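Local structure of xyloglucanase (Paenibacillus pabuli, 2JEP) at residues A[229-234]-A[302-307]; A[258-263]-A[318-323]; A[280-285]-A[295-300]. The protein breaks down xyloglucan, a branched polysaccharide of the plant cell wall, as a glycoside hydrolase of family 5 with a TIM-barrel fold. All blocks are in the same frame, centred on the assembly; numbering follows the deposited sequence. Where two conformers were deposited one is given.

Interaction 1: A[229-234]-A[302-307]; sequences TNIDYT and ESQFKS
The amide of Gln304 and the carboxylate of Asp232 cross at about a right angle, their planes 76° apart. NE2 of Gln304 gives OD1 of Asp232 a nearly straight hydrogen bond (2.9 Å, 162°); the acceptor lies close to the amide plane, whereas the donor comes to the syn side of OD1, tilted out of the carboxylate plane. The other corner of the amide is also used, since OE1 of Gln304 accepts from a water at 2.7 Å that itself accepts from Asp232 N. A bend at chi2 (-77°) turns the amide toward Asp232, and its paired donor and acceptor suit both tasks.

Obliquely to the Phe305 ring stands Ile231, whose CD1 is 4.0 Å from Phe305 CD1; Tyr265 meets the same ring edge-to-face. The branched isoleucine serves two neighbours, for its CG2, anti to the backbone N, lies 3.3 Å from Ser307 OG. That hydroxyl donates to Gln304 O one turn back, and a second water donates to both Ser307 OG and Asp232 OD1, so OD1 has two donors.

Asn230 caps the short helix, its OD1 accepting from Tyr233 N at 2.9 Å. Apolar contacts toward the strands, with amide, acid and water beside them, join two neighbouring elements of the helical layer around a (beta/alpha)8 TIM barrel.

Interaction 2: A[258-263]-A[318-323]; sequences RIMISA and PVVIGE. With EDO (1,2-ethanediol), chain D.
Ile261 N and Pro318 O make the shortest polar bond between the two segments, 2.8 Å long and lying in the carbonyl plane; Met260 CA lies 3.2 Å from the same oxygen, Pro318 O, in a bent CA-H...O contact. The bond opens the pairing of strands 259-263 and 319-323, parallel neighbours in the eight-stranded TIM barrel, whose short segments diverge by 33°. Val320 N then donates to Ile261 O, Ala263 N to Val320 O, and Gly322 N to Ala263 O. Proline has no N-H to give, but only its carbonyl is needed here.

Ile261, Ala263, Val319 and Ile321 face the surrounding helices. From helix 298-313, Phe312 covers Ile261, Met308 covers Ala263 and Val319, Val313 also reaches Val319, and Phe305 packs on Ile321. The small Ala263 lets the helix layer come close, while beta-branched valine and isoleucine suit the extended backbone. On the other face, Met260, its chain extended beyond CG, sets SD 3.9 Å from Val320 CG2, and the Met260 side chain crosses the Pro318 ring at about a right angle; Ile38 closes over both Met260 and Pro318. At the C-terminal end Glu323 bonds to Tyr266 and forms a salt bridge with Arg87, a position consistent with the strand-seven nucleophile of family 5 enzymes.

At the opposite end of the strand pair, Arg258 reaches outward to a 1,2-ethanediol, probably from the crystallisation liquor. With the guanidinium cut back to an alanine, Gln256 OE1 would probably be left without this donor and the diol without this bond. Bent at chi2 (-67°), the arginine chain presents the guanidinium edge to the diol, and NH2 of Arg258 meets its O2 in plane at 3.1 Å.

Interaction 3: A[280-285]-A[295-300]; sequences TQWGAT and WGQEDY
Three hydrogen bonds join Trp282, Gly283 and Ala284 to the turn that leads into helix 298-313. NE1 of Trp282 donates to Gly296 O, 3.0 Å away and close to the indole plane. Gly283 N gives Gln297 OE1 a bond of 2.7 Å, directed nearly along the C=O axis, and Ala284 N reaches the syn lone pair of Glu298 OE2 at 2.8 Å. Two side-chain acceptors thus hold successive backbone N-H groups of a segment that has no regular structure of its own.

This is the loop between helix 269-272 and helix 298-313, in the connection from barrel strand 259-265 to strand 319-324, and Gln297 occupies the N-cap position of the second helix.

Of the contacts with the indole, Gln297 OE1 lies over one face, 3.7 Å above the plane and toward the rim, and Glu298 CG is 4.0 Å from Trp282 CH2. Trp282 has CG anti to its N (chi1 -177°), which carries the indole to 295-300; Tyr343 of helix 336-353 meets it edge-to-face.

Gly283 has positive phi, and a CB there would collide with the Trp282 ring. A water adds a bridge, donating to Gln281 O and accepting from Gln297 NE2, whose amide also donates to Trp295 O at 3.0 Å.

How the interactions relate
From the N terminus, the chain passes 229-234, just after the fifth barrel strand, then 258-263 on the sixth, and runs out into the loop holding 280-285. Interaction 3 closes first, when 295-300 returns to that loop; it is nested inside both other contacts. Helix 298-313 continues into 302-307, where interaction 1 closes, and 318-323 on the seventh strand finally closes interaction 2. Interactions 1 and 2 therefore cross, and they touch in space: Ile231 CG1 packs 3.6 Å from Ala263 CB, joining helical layer to barrel wall. Interaction 3 lies farther out, its centre about 24 Å from that of interaction 2, tied to interaction 1 through their common helix.

Interaction 1: A[229-234]-A[302-307]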
loop_
_atom_site.group_PDB
_atom_site.type_symbol
_atom_site.label_atom_id
_atom_site.label_comp_id
_atom_site.label_asym_id
_atom_site.label_seq_id
_atom_site.Cartn_x
_atom_site.Cartn_y
_atom_site.Cartn_z
ATOM N N THR A 229 5.833 -6.577 -3.830
ATOM C CA THR A 229 6.118 -5.672 -2.705
ATOM C C THR A 229 7.121 -6.281 -1.705
ATOM O O THR A 229 7.123 -5.945 -0.526
ATOM C CB THR A 229 4.864 -5.126 -2.008
ATOM O OG1 THR A 229 4.099 -6.182 -1.443
ATOM C CG2 THR A 229 4.011 -4.295 -2.958
ATOM N N ASN A 230 7.998 -7.145 -2.218
ATOM C CA ASN A 230 8.926 -7.891 -1.367
ATOM C C ASN A 230 10.256 -7.144 -1.259
ATOM O O ASN A 230 10.926 -6.904 -2.280
ATOM C CB ASN A 230 9.129 -9.274 -1.996
ATOM C CG ASN A 230 10.054 -10.158 -1.221
ATOM O OD1 ASN A 230 11.244 -9.979 -1.213
ATOM N ND2 ASN A 230 9.485 -11.154 -0.591
ATOM N N ILE A 231 10.671 -6.836 -0.031
ATOM C CA ILE A 231 11.921 -6.088 0.164
ATOM C C ILE A 231 13.127 -6.768 -0.498
ATOM O O ILE A 231 13.834 -6.151 -1.288
ATOM C CB ILE A 231 12.180 -5.832 1.666
ATOM C CG1 ILE A 231 11.188 -4.764 2.185
ATOM C CG2 ILE A 231 13.624 -5.394 1.910
ATOM C CD1 ILE A 231 11.206 -4.548 3.709
ATOM N N ASP A 232 13.343 -8.035 -0.195
ATOM C CA ASP A 232 14.533 -8.715 -0.727
ATOM C C ASP A 232 14.546 -8.715 -2.248
ATOM O O ASP A 232 15.596 -8.516 -2.874
ATOM C CB ASP A 232 14.569 -10.149 -0.270
ATOM C CG ASP A 232 14.996 -10.312 1.186
ATOM O OD1 ASP A 232 15.442 -9.342 1.821
ATOM O OD2 ASP A 232 14.901 -11.465 1.647
ATOM N N TYR A 233 13.393 -8.935 -2.857
ATOM C CA TYR A 233 13.340 -8.997 -4.322
ATOM C C TYR A 233 13.355 -7.624 -4.997
ATOM O O TYR A 233 13.496 -7.553 -6.215
ATOM C CB TYR A 233 12.132 -9.814 -4.804
ATOM C CG TYR A 233 12.178 -11.289 -4.446
ATOM C CD1 TYR A 233 13.372 -11.999 -4.503
ATOM C CD2 TYR A 233 11.043 -11.968 -4.050
ATOM C CE1 TYR A 233 13.421 -13.338 -4.197
ATOM C CE2 TYR A 233 11.088 -13.318 -3.740
ATOM C CZ TYR A 233 12.281 -13.984 -3.810
ATOM O OH TYR A 233 12.334 -15.344 -3.498
ATOM N N THR A 234 13.202 -6.563 -4.216
ATOM C CA THR A 234 13.284 -5.190 -4.680
ATOM C C THR A 234 14.688 -4.613 -4.499
ATOM O O THR A 234 15.181 -3.894 -5.369
ATOM C CB THR A 234 12.218 -4.320 -3.984
ATOM O OG1 THR A 234 10.936 -4.937 -4.154
ATOM C CG2 THR A 234 12.186 -2.926 -4.538
ATOM N N GLU A 302 15.259 -5.032 11.619
ATOM C CA GLU A 302 16.359 -4.082 11.403
ATOM C C GLU A 302 17.061 -4.267 10.056
ATOM O O GLU A 302 17.247 -3.293 9.310
ATOM C CB GLU A 302 17.344 -4.194 12.577
ATOM C CG GLU A 302 18.710 -3.542 12.356
ATOM C CD GLU A 302 18.694 -2.042 12.183
ATOM O OE1 GLU A 302 17.800 -1.352 12.746
ATOM O OE2 GLU A 302 19.601 -1.526 11.467
ATOM N N SER A 303 17.469 -5.493 9.750
ATOM C CA SER A 303 18.172 -5.796 8.495
ATOM C C SER A 303 17.309 -5.460 7.283
ATOM O O SER A 303 17.768 -4.886 6.295
ATOM C CB SER A 303 18.536 -7.288 8.444
ATOM O OG SER A 303 19.224 -7.616 7.240
ATOM N N GLN A 304 16.046 -5.867 7.346
ATOM C CA GLN A 304 15.148 -5.637 6.241
ATOM C C GLN A 304 14.980 -4.155 5.943
ATOM O O GLN A 304 15.096 -3.707 4.801
ATOM C CB GLN A 304 13.794 -6.285 6.539
ATOM C CG GLN A 304 13.821 -7.787 6.464
ATOM C CD GLN A 304 13.820 -8.281 5.062
ATOM O OE1 GLN A 304 12.818 -8.098 4.355
ATOM N NE2 GLN A 304 14.919 -8.864 4.640
ATOM N N PHE A 305 14.616 -3.378 6.950
ATOM C CA PHE A 305 14.352 -1.966 6.705
ATOM C C PHE A 305 15.636 -1.214 6.395
ATOM O O PHE A 305 15.637 -0.318 5.528
ATOM C CB PHE A 305 13.576 -1.328 7.857
ATOM C CG PHE A 305 12.087 -1.632 7.867
ATOM C CD1 PHE A 305 11.558 -2.739 7.216
ATOM C CD2 PHE A 305 11.218 -0.802 8.557
ATOM C CE1 PHE A 305 10.202 -2.999 7.260
ATOM C CE2 PHE A 305 9.851 -1.063 8.617
ATOM C CZ PHE A 305 9.351 -2.169 7.955
ATOM N N LYS A 306 16.748 -1.593 7.024
ATOM C CA LYS A 306 18.003 -0.944 6.666
ATOM C C LYS A 306 18.305 -1.166 5.183
ATOM O O LYS A 306 18.848 -0.274 4.527
ATOM C CB LYS A 306 19.164 -1.432 7.522
ATOM C CG LYS A 306 20.437 -0.633 7.249
ATOM C CD LYS A 306 21.529 -0.971 8.247
ATOM C CE LYS A 306 22.719 -0.052 8.069
ATOM N NZ LYS A 306 23.447 -0.332 6.800
ATOM N N SER A 307 17.944 -2.320 4.633
ATOM C CA SER A 307 18.265 -2.583 3.231
ATOM C C SER A 307 17.506 -1.641 2.297
ATOM O O SER A 307 18.048 -1.226 1.263
ATOM C CB SER A 307 18.050 -4.046 2.877
ATOM O OG SER A 307 16.689 -4.409 2.709
HETATM O O HOH W 1 12.150 -9.414 2.038
HETATM O O HOH W 2 17.032 -7.185 2.186
#

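Interaction 2: A[258-263]-A[318-323]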
loop_
_atom_site.group_PDB
_atom_site.type_symbol
_atom_site.label_atom_id
_atom_site.label_comp_id
_atom_site.label_asym_id
_atom_site.label_seq_id
_atom_site.Cartn_x
_atom_site.Cartn_y
_atom_site.Cartn_z
ATOM N N ARG A 258 10.768 12.580 -7.816
ATOM C CA ARG A 258 9.355 12.627 -7.414
ATOM C C ARG A 258 8.742 11.234 -7.569
ATOM O O ARG A 258 7.564 11.065 -7.934
ATOM C CB ARG A 258 8.546 13.680 -8.186
ATOM C CG ARG A 258 8.839 15.117 -7.711
ATOM C CD ARG A 258 8.339 15.356 -6.294
ATOM N NE ARG A 258 8.544 16.733 -5.852
ATOM C CZ ARG A 258 9.712 17.199 -5.399
ATOM N NH1 ARG A 258 10.792 16.432 -5.265
ATOM N NH2 ARG A 258 9.805 18.474 -5.072
ATOM N N ILE A 259 9.581 10.239 -7.272
ATOM C CA ILE A 259 9.156 8.842 -7.238
ATOM C C ILE A 259 9.507 8.276 -5.875
ATOM O O ILE A 259 10.556 8.584 -5.318
ATOM C CB ILE A 259 9.791 8.021 -8.372
ATOM C CG1 ILE A 259 9.306 8.551 -9.721
ATOM C CG2 ILE A 259 9.452 6.525 -8.223
ATOM C CD1 ILE A 259 10.035 7.978 -10.876
ATOM N N MET A 260 8.577 7.500 -5.320
ATOM C CA MET A 260 8.743 6.806 -4.038
ATOM C C MET A 260 8.676 5.305 -4.317
ATOM O O MET A 260 8.059 4.893 -5.304
ATOM C CB MET A 260 7.590 7.121 -3.085
ATOM C CG MET A 260 7.240 8.561 -2.923
ATOM S SD MET A 260 5.771 8.748 -1.902
ATOM C CE MET A 260 5.983 10.437 -1.266
ATOM N N ILE A 261 9.252 4.501 -3.423
ATOM C CA ILE A 261 9.304 3.049 -3.591
ATOM C C ILE A 261 8.457 2.366 -2.523
ATOM O O ILE A 261 8.548 2.687 -1.344
ATOM C CB ILE A 261 10.745 2.520 -3.498
ATOM C CG1 ILE A 261 11.694 3.295 -4.431
ATOM C CG2 ILE A 261 10.814 1.038 -3.837
ATOM C CD1 ILE A 261 11.295 3.290 -5.915
ATOM N N SER A 262 7.609 1.439 -2.975
ATOM C CA SER A 262 6.703 0.692 -2.106
ATOM C C SER A 262 7.251 -0.661 -1.724
ATOM O O SER A 262 7.810 -1.325 -2.570
ATOM C CB SER A 262 5.414 0.457 -2.864
ATOM O OG SER A 262 4.574 -0.471 -2.227
ATOM N N ALA A 263 7.074 -1.053 -0.456
ATOM C CA ALA A 263 7.210 -2.455 -0.039
ATOM C C ALA A 263 6.157 -2.700 1.033
ATOM O O ALA A 263 5.643 -1.735 1.651
ATOM C CB ALA A 263 8.644 -2.782 0.500
ATOM N N PRO A 318 11.937 8.467 -1.411
ATOM C CA PRO A 318 11.209 8.039 -0.218
ATOM C C PRO A 318 10.749 6.587 -0.356
ATOM O O PRO A 318 10.477 6.122 -1.456
ATOM C CB PRO A 318 9.989 8.972 -0.197
ATOM C CG PRO A 318 10.407 10.172 -0.990
ATOM C CD PRO A 318 11.274 9.596 -2.080
ATOM N N VAL A 319 10.662 5.898 0.770
ATOM C CA VAL A 319 10.108 4.551 0.835
ATOM C C VAL A 319 8.839 4.599 1.666
ATOM O O VAL A 319 8.799 5.233 2.724
ATOM C CB VAL A 319 11.126 3.565 1.434
ATOM C CG1 VAL A 319 10.500 2.203 1.737
ATOM C CG2 VAL A 319 12.303 3.400 0.465
ATOM N N VAL A 320 7.804 3.948 1.134
ATOM C CA VAL A 320 6.554 3.764 1.841
ATOM C C VAL A 320 6.354 2.275 2.097
ATOM O O VAL A 320 6.257 1.494 1.137
ATOM C CB VAL A 320 5.366 4.336 1.019
ATOM C CG1 VAL A 320 4.034 4.105 1.754
ATOM C CG2 VAL A 320 5.578 5.834 0.722
ATOM N N ILE A 321 6.306 1.906 3.374
ATOM C CA ILE A 321 5.956 0.558 3.753
ATOM C C ILE A 321 4.424 0.579 3.774
ATOM O O ILE A 321 3.771 0.883 4.789
ATOM C CB ILE A 321 6.551 0.148 5.105
ATOM C CG1 ILE A 321 8.084 0.311 5.084
ATOM C CG2 ILE A 321 6.118 -1.277 5.460
ATOM C CD1 ILE A 321 8.857 -0.503 4.043
ATOM N N GLY A 322 3.848 0.345 2.603
ATOM C CA GLY A 322 2.446 0.643 2.364
ATOM C C GLY A 322 1.440 -0.209 3.078
ATOM O O GLY A 322 0.271 0.145 3.118
ATOM N N GLU A 323 1.897 -1.346 3.610
ATOM C CA GLU A 323 1.072 -2.216 4.466
ATOM C C GLU A 323 1.974 -2.904 5.466
ATOM O O GLU A 323 3.052 -3.375 5.115
ATOM C CB GLU A 323 0.391 -3.328 3.656
ATOM C CG GLU A 323 -0.519 -2.853 2.544
ATOM C CD GLU A 323 -1.169 -3.958 1.744
ATOM O OE1 GLU A 323 -1.136 -5.118 2.206
ATOM O OE2 GLU A 323 -1.729 -3.636 0.667
HETATM C C1 EDO D . 7.985 21.132 -7.400
HETATM O O1 EDO D . 6.712 20.666 -7.871
HETATM C C2 EDO D . 7.779 21.770 -6.024
HETATM O O2 EDO D . 7.679 20.745 -5.011
#

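Interaction 3: A[280-285]-A[295-300]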
loop_
_atom_site.group_PDB
_atom_site.type_symbol
_atom_site.label_atom_id
_atom_site.label_comp_id
_atom_site.label_asym_id
_atom_site.label_seq_id
_atom_site.Cartn_x
_atom_site.Cartn_y
_atom_site.Cartn_z
ATOM N N THR A 280 1.631 -16.925 18.220
ATOM C CA THR A 280 0.781 -15.856 18.706
ATOM C C THR A 280 1.550 -14.727 19.411
ATOM O O THR A 280 0.933 -13.787 19.907
ATOM C CB THR A 280 -0.267 -16.435 19.670
ATOM O OG1 THR A 280 0.429 -17.141 20.697
ATOM C CG2 THR A 280 -1.238 -17.378 18.944
ATOM N N GLN A 281 2.885 -14.818 19.434
ATOM C CA GLN A 281 3.712 -13.848 20.128
ATOM C C GLN A 281 4.889 -13.474 19.244
ATOM O O GLN A 281 5.250 -14.212 18.339
ATOM C CB GLN A 281 4.210 -14.409 21.474
ATOM C CG GLN A 281 3.084 -15.052 22.295
ATOM C CD GLN A 281 3.496 -15.426 23.680
ATOM O OE1 GLN A 281 4.674 -15.331 24.074
ATOM N NE2 GLN A 281 2.521 -15.859 24.455
ATOM N N TRP A 282 5.484 -12.327 19.533
ATOM C CA TRP A 282 6.580 -11.772 18.756
ATOM C C TRP A 282 7.422 -10.854 19.635
ATOM O O TRP A 282 6.890 -10.116 20.452
ATOM C CB TRP A 282 6.023 -10.956 17.567
ATOM C CG TRP A 282 7.099 -10.412 16.666
ATOM C CD1 TRP A 282 7.667 -11.062 15.596
ATOM C CD2 TRP A 282 7.779 -9.159 16.783
ATOM N NE1 TRP A 282 8.642 -10.271 15.044
ATOM C CE2 TRP A 282 8.748 -9.117 15.769
ATOM C CE3 TRP A 282 7.675 -8.070 17.658
ATOM C CZ2 TRP A 282 9.566 -8.017 15.576
ATOM C CZ3 TRP A 282 8.508 -7.008 17.484
ATOM C CH2 TRP A 282 9.447 -6.991 16.454
ATOM N N GLY A 283 8.724 -10.882 19.390
ATOM C CA GLY A 283 9.658 -9.975 19.996
ATOM C C GLY A 283 10.098 -10.387 21.383
ATOM O O GLY A 283 9.652 -11.391 21.947
ATOM N N ALA A 284 10.970 -9.565 21.930
ATOM C CA ALA A 284 11.663 -9.915 23.168
ATOM C C ALA A 284 10.737 -10.116 24.345
ATOM O O ALA A 284 11.089 -10.869 25.257
ATOM C CB ALA A 284 12.690 -8.836 23.513
ATOM N N THR A 285 9.572 -9.473 24.334
ATOM C CA THR A 285 8.660 -9.585 25.468
ATOM C C THR A 285 7.748 -10.813 25.415
ATOM O O THR A 285 6.973 -11.039 26.341
ATOM C CB THR A 285 7.819 -8.328 25.682
ATOM O OG1 THR A 285 6.863 -8.197 24.621
ATOM C CG2 THR A 285 8.709 -7.070 25.794
ATOM N N TRP A 295 12.440 -17.123 14.013
ATOM C CA TRP A 295 13.156 -16.195 13.159
ATOM C C TRP A 295 12.241 -14.951 13.004
ATOM O O TRP A 295 11.126 -14.917 13.526
ATOM C CB TRP A 295 13.470 -16.832 11.792
ATOM C CG TRP A 295 12.224 -17.037 10.968
ATOM C CD1 TRP A 295 11.308 -18.034 11.112
ATOM C CD2 TRP A 295 11.712 -16.178 9.924
ATOM N NE1 TRP A 295 10.271 -17.871 10.223
ATOM C CE2 TRP A 295 10.496 -16.742 9.481
ATOM C CE3 TRP A 295 12.172 -15.005 9.312
ATOM C CZ2 TRP A 295 9.725 -16.170 8.462
ATOM C CZ3 TRP A 295 11.396 -14.442 8.319
ATOM C CH2 TRP A 295 10.188 -15.030 7.896
ATOM N N GLY A 296 12.751 -13.937 12.326
ATOM C CA GLY A 296 11.911 -12.804 11.974
ATOM C C GLY A 296 11.674 -11.804 13.092
ATOM O O GLY A 296 10.695 -11.047 13.071
ATOM N N GLN A 297 12.593 -11.750 14.042
ATOM C CA GLN A 297 12.437 -10.916 15.217
ATOM C C GLN A 297 13.040 -9.543 14.983
ATOM O O GLN A 297 13.191 -9.111 13.830
ATOM C CB GLN A 297 13.019 -11.620 16.436
ATOM C CG GLN A 297 12.413 -12.997 16.613
ATOM C CD GLN A 297 10.904 -12.957 16.868
ATOM O OE1 GLN A 297 10.450 -12.282 17.813
ATOM N NE2 GLN A 297 10.123 -13.646 16.030
ATOM N N GLU A 298 13.395 -8.836 16.050
ATOM C CA GLU A 298 13.842 -7.445 15.942
ATOM C C GLU A 298 15.062 -7.302 15.039
ATOM O O GLU A 298 15.197 -6.293 14.328
ATOM C CB GLU A 298 14.190 -6.910 17.337
ATOM C CG GLU A 298 13.003 -6.720 18.295
ATOM C CD GLU A 298 12.678 -7.923 19.175
ATOM O OE1 GLU A 298 12.972 -9.083 18.806
ATOM O OE2 GLU A 298 12.113 -7.660 20.268
ATOM N N ASP A 299 15.964 -8.276 15.099
ATOM C CA ASP A 299 17.163 -8.245 14.261
ATOM C C ASP A 299 16.852 -8.328 12.774
ATOM O O ASP A 299 17.485 -7.644 11.951
ATOM C CB ASP A 299 18.194 -9.311 14.683
ATOM C CG ASP A 299 17.607 -10.743 14.862
ATOM O OD1 ASP A 299 16.372 -10.972 14.738
ATOM O OD2 ASP A 299 18.426 -11.688 15.111
ATOM N N TYR A 300 15.878 -9.151 12.443
ATOM C CA TYR A 300 15.432 -9.296 11.055
ATOM C C TYR A 300 14.754 -8.039 10.549
ATOM O O TYR A 300 15.029 -7.556 9.450
ATOM C CB TYR A 300 14.518 -10.511 10.944
ATOM C CG TYR A 300 14.055 -10.779 9.545
ATOM C CD1 TYR A 300 14.881 -11.399 8.646
ATOM C CD2 TYR A 300 12.793 -10.431 9.134
ATOM C CE1 TYR A 300 14.461 -11.655 7.354
ATOM C CE2 TYR A 300 12.361 -10.668 7.832
ATOM C CZ TYR A 300 13.186 -11.298 6.959
ATOM O OH TYR A 300 12.747 -11.522 5.672
HETATM O O HOH W 3 7.173 -14.385 16.344
#